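Local coordinates for protein hydrogenase maturation factor (Thermoanaerobacter tengcongensis, PDB 3VTH) that probably transfers the carbamoyl group of carbamoyl phosphate, at the cost of ATP, to the C-terminal cysteine of HypE during maturation of [NiFe]-hydrogenases, at residues 392-397 and 414-419; 402-407 and 740-745. All coordinates share one frame; numbering follows the deposited sequence.

Overall arrangement
The two contacts lie side by side in the Kae1-like part of HypF, their centres about 12 Å apart, and share the five-stranded mixed sheet of an actin-like ATPase fold, extended at one edge by strand 392-393. Along the chain the segments interleave: 392-397, 402-407, 414-419, then 740-745 more than 300 residues later. Contact 1 joins strand 392-393 and the chain after it to the end of strand 414-417. Contact 2 places helix 737-749 against strand 402-404, whose antiparallel neighbour 414-417 is joined to it by a probable hydrogen bond from A404 N to C414 O. The C-terminal helix thus closes back on this sheet, and contact 2 approaches the iron site, whereas contact 1 lies away from the annotated sites.

Contact 1 of 2, residues 392-397 and 414-419; sequences ILLKKE and CMTKGH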
# COMPACT_ATOMS: atom_id res chain seq x y z
N ILE A 392 -2.61 -11.39 -3.40
CA ILE A 392 -1.33 -11.93 -3.83
C ILE A 392 -1.55 -13.39 -4.23
O ILE A 392 -2.14 -14.17 -3.48
CB ILE A 392 -0.26 -11.83 -2.70
CG1 ILE A 392 -0.09 -10.37 -2.23
CG2 ILE A 392 1.09 -12.43 -3.13
CD1 ILE A 392 0.10 -9.35 -3.33
N LEU A 393 -1.08 -13.75 -5.42
CA LEU A 393 -1.23 -15.10 -5.92
C LEU A 393 -0.21 -16.03 -5.29
O LEU A 393 1.00 -15.74 -5.29
CB LEU A 393 -1.12 -15.13 -7.45
CG LEU A 393 -1.61 -16.39 -8.18
CD1 LEU A 393 -3.06 -16.69 -7.85
CD2 LEU A 393 -1.39 -16.29 -9.70
N LEU A 394 -0.70 -17.13 -4.73
CA LEU A 394 0.18 -18.17 -4.21
C LEU A 394 0.37 -19.28 -5.26
O LEU A 394 -0.51 -19.52 -6.06
CB LEU A 394 -0.36 -18.71 -2.88
CG LEU A 394 -0.60 -17.62 -1.81
CD1 LEU A 394 -1.29 -18.14 -0.56
CD2 LEU A 394 0.72 -16.92 -1.45
N LYS A 395 1.53 -19.93 -5.24
CA LYS A 395 1.86 -21.01 -6.19
C LYS A 395 0.97 -22.24 -5.97
O LYS A 395 0.52 -22.87 -6.92
CB LYS A 395 3.34 -21.37 -6.05
CG LYS A 395 3.84 -22.51 -6.93
CD LYS A 395 5.22 -22.99 -6.44
CE LYS A 395 5.62 -24.34 -7.06
NZ LYS A 395 5.85 -24.24 -8.53
N LYS A 396 0.72 -22.56 -4.70
CA LYS A 396 -0.04 -23.75 -4.34
C LYS A 396 -1.27 -23.35 -3.53
O LYS A 396 -1.24 -22.34 -2.82
CB LYS A 396 0.87 -24.67 -3.51
CG LYS A 396 0.43 -26.12 -3.45
CD LYS A 396 1.09 -26.85 -2.29
CE LYS A 396 0.39 -28.17 -2.02
NZ LYS A 396 -1.08 -27.96 -1.77
N GLU A 397 -2.34 -24.15 -3.60
CA GLU A 397 -3.49 -23.97 -2.71
C GLU A 397 -3.07 -24.11 -1.24
O GLU A 397 -2.19 -24.91 -0.92
CB GLU A 397 -4.62 -24.95 -3.04
CG GLU A 397 -5.57 -24.46 -4.15
CD GLU A 397 -4.99 -24.64 -5.54
OE1 GLU A 397 -5.14 -23.73 -6.38
OE2 GLU A 397 -4.36 -25.70 -5.80
N CYS A 414 -3.91 -10.25 6.87
CA CYS A 414 -3.95 -11.07 5.65
C CYS A 414 -4.72 -12.35 5.92
O CYS A 414 -4.53 -12.96 6.98
CB CYS A 414 -2.52 -11.36 5.17
SG CYS A 414 -2.39 -12.34 3.66
N MET A 415 -5.60 -12.74 5.00
CA MET A 415 -6.37 -13.99 5.10
C MET A 415 -6.14 -14.85 3.87
O MET A 415 -6.26 -14.36 2.74
CB MET A 415 -7.88 -13.72 5.12
CG MET A 415 -8.37 -12.87 6.23
SD MET A 415 -10.09 -12.38 5.92
CE MET A 415 -10.24 -11.37 7.39
N THR A 416 -5.86 -16.12 4.08
CA THR A 416 -5.60 -17.00 2.95
C THR A 416 -6.83 -17.83 2.62
O THR A 416 -7.63 -18.17 3.49
CB THR A 416 -4.44 -17.98 3.24
OG1 THR A 416 -4.71 -18.72 4.43
CG2 THR A 416 -3.14 -17.20 3.40
N LYS A 417 -6.99 -18.10 1.32
CA LYS A 417 -8.00 -19.04 0.84
C LYS A 417 -7.64 -19.45 -0.57
O LYS A 417 -7.22 -18.60 -1.39
CB LYS A 417 -9.41 -18.43 0.86
CG LYS A 417 -10.49 -19.52 0.99
CD LYS A 417 -11.84 -18.92 1.21
CE LYS A 417 -12.90 -19.98 1.35
NZ LYS A 417 -14.17 -19.31 1.03
N GLY A 418 -7.80 -20.74 -0.86
CA GLY A 418 -7.44 -21.28 -2.18
C GLY A 418 -5.98 -20.95 -2.43
O GLY A 418 -5.13 -21.18 -1.55
N HIS A 419 -5.67 -20.41 -3.60
CA HIS A 419 -4.31 -19.94 -3.83
C HIS A 419 -4.16 -18.43 -3.71
O HIS A 419 -3.30 -17.84 -4.35
CB HIS A 419 -3.75 -20.44 -5.16
CG HIS A 419 -4.71 -20.34 -6.30
ND1 HIS A 419 -5.42 -21.43 -6.77
CD2 HIS A 419 -5.08 -19.29 -7.07
CE1 HIS A 419 -6.19 -21.05 -7.78
NE2 HIS A 419 -6.00 -19.76 -7.98
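At the edge of the actin-like sheet of the Kae1-like region, where strand 392-393 extends it, L394 and E397 grip H419 in the turn at the end of strand 414-417. The backbone N of L394 donates to H419 O at 2.7 Å. The imidazole, meanwhile, donates through ND1 to E397 OE1; the modelled separation is unusually short, so its exact length is doubtful. The carboxylate comes to the edge of the ring, its own plane turned 70° from it, and the E397 chain bends at chi2 (79°) to bring OE1 there. L393 CD1 meets H419 CD2 at 3.4 Å. Strands 414-417 and 420-423 form a beta hairpin, and G418 and H419 make its turn, with backbone angles close to type II'; the positive phi this requires at the first position favours the glycine. L394 CB touches H419 O at 3.4 Å, while E397 CA makes a CA-H...O contact with G418 O at 3.4 Å. L394 also packs on V743 of helix 737-749, and T416, whose methyl CG2 lies only loosely near L394 CD1, is hydrogen-bonded through OG1 to I402 N.

Contact 2 of 2, residues 402-407 and 740-745; sequences ILAVGG and GQAVIA
Q741, on helix 737-749, reaches across to the backbone of G406 and grips it with both ends of its carboxamide. OE1 accepts from G406 N at 2.8 Å, in the carbonyl plane and on a lone pair, although the N-H is bent to 144°. NE2 returns a bond to G406 O at 3.2 Å, the longer and less well directed of the two, approaching from above that carbonyl's plane. This two-point pairing of a side-chain amide with one residue's N-H and C=O fixes the rotation of the carboxamide and secures the loop leaving strand 402-404. Q741 gets there with CG anti to its carbonyl carbon (chi1 -65°) and an extended chain beyond. G406 adopts backbone angles that call for glycine, since a CB would be jammed against the preceding carbonyl oxygen. An alanine in place of Q741 would probably leave G406 N without its acceptor and G406 O with S467 OG but not the amide, tying the loop less firmly to the helix.

Next to the amide the contact becomes apolar. The methyl of A404 points toward the helix, 3.7 Å from Q741 CB and 4.0 Å from A742 CB. One turn along, I402 CD1 rests against A745 CB at 3.8 Å. Small side chains on the helix let it lie close, its axis 7.6 Å from that of the strand and running at 144° to it.

Further out, V405 O pairs with Y439 OH, and the side chain of H483, an iron ligand, lies about 6 Å from that of Q741. Strand 402-404 is the first and central strand of an actin-like ATPase (RNase H-like) sheet, between 414-417 and 456-460; the helix packed on it meets D460 and A458 through Q741 and A745 and sets V743 and I744 on helix 483-494.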
# COMPACT_ATOMS: atom_id res chain seq x y z
N ILE A 402 -5.87 -19.17 7.00
CA ILE A 402 -5.12 -18.56 8.09
C ILE A 402 -5.45 -17.08 8.13
O ILE A 402 -5.54 -16.44 7.09
CB ILE A 402 -3.60 -18.76 7.91
CG1 ILE A 402 -3.23 -20.22 8.23
CG2 ILE A 402 -2.77 -17.77 8.79
CD1 ILE A 402 -1.83 -20.63 7.80
N LEU A 403 -5.67 -16.54 9.33
CA LEU A 403 -5.69 -15.10 9.50
C LEU A 403 -4.35 -14.68 10.10
O LEU A 403 -3.98 -15.15 11.16
CB LEU A 403 -6.85 -14.69 10.41
CG LEU A 403 -6.85 -13.24 10.94
CD1 LEU A 403 -7.06 -12.21 9.80
CD2 LEU A 403 -7.94 -13.10 12.00
N ALA A 404 -3.65 -13.79 9.42
CA ALA A 404 -2.43 -13.17 9.94
C ALA A 404 -2.78 -11.75 10.34
O ALA A 404 -3.27 -10.98 9.52
CB ALA A 404 -1.33 -13.21 8.90
N VAL A 405 -2.53 -11.41 11.61
CA VAL A 405 -3.08 -10.21 12.21
C VAL A 405 -2.23 -8.97 11.95
O VAL A 405 -2.69 -7.85 12.19
CB VAL A 405 -3.36 -10.36 13.73
CG1 VAL A 405 -4.47 -11.42 13.98
CG2 VAL A 405 -2.08 -10.67 14.51
N GLY A 406 -1.01 -9.17 11.46
CA GLY A 406 -0.12 -8.03 11.17
C GLY A 406 0.65 -7.54 12.38
O GLY A 406 0.79 -8.26 13.38
N GLY A 407 1.16 -6.32 12.30
CA GLY A 407 1.94 -5.74 13.39
C GLY A 407 1.23 -4.57 14.04
O GLY A 407 0.01 -4.61 14.25
N GLY A 740 3.93 -12.08 5.21
CA GLY A 740 4.98 -12.96 5.71
C GLY A 740 4.49 -13.90 6.80
O GLY A 740 4.79 -15.10 6.76
N GLN A 741 3.74 -13.36 7.77
CA GLN A 741 3.14 -14.19 8.83
C GLN A 741 2.27 -15.28 8.22
O GLN A 741 2.30 -16.42 8.68
CB GLN A 741 2.26 -13.38 9.77
CG GLN A 741 2.97 -12.32 10.62
CD GLN A 741 1.99 -11.40 11.33
OE1 GLN A 741 0.86 -11.18 10.86
NE2 GLN A 741 2.42 -10.83 12.47
N ALA A 742 1.50 -14.92 7.20
CA ALA A 742 0.57 -15.85 6.54
C ALA A 742 1.30 -17.01 5.88
O ALA A 742 0.92 -18.15 6.08
CB ALA A 742 -0.32 -15.12 5.52
N VAL A 743 2.34 -16.73 5.11
CA VAL A 743 3.02 -17.83 4.40
C VAL A 743 3.91 -18.65 5.33
O VAL A 743 4.12 -19.83 5.08
CB VAL A 743 3.79 -17.39 3.13
CG1 VAL A 743 2.80 -16.82 2.10
CG2 VAL A 743 4.91 -16.37 3.47
N ILE A 744 4.42 -18.04 6.39
CA ILE A 744 5.17 -18.81 7.37
C ILE A 744 4.26 -19.80 8.08
O ILE A 744 4.59 -20.99 8.23
CB ILE A 744 5.88 -17.90 8.39
CG1 ILE A 744 7.07 -17.22 7.73
CG2 ILE A 744 6.36 -18.73 9.62
CD1 ILE A 744 7.57 -15.99 8.50
N ALA A 745 3.11 -19.32 8.54
CA ALA A 745 2.21 -20.19 9.28
C ALA A 745 1.69 -21.30 8.36
O ALA A 745 1.57 -22.46 8.78
CB ALA A 745 1.06 -19.38 9.90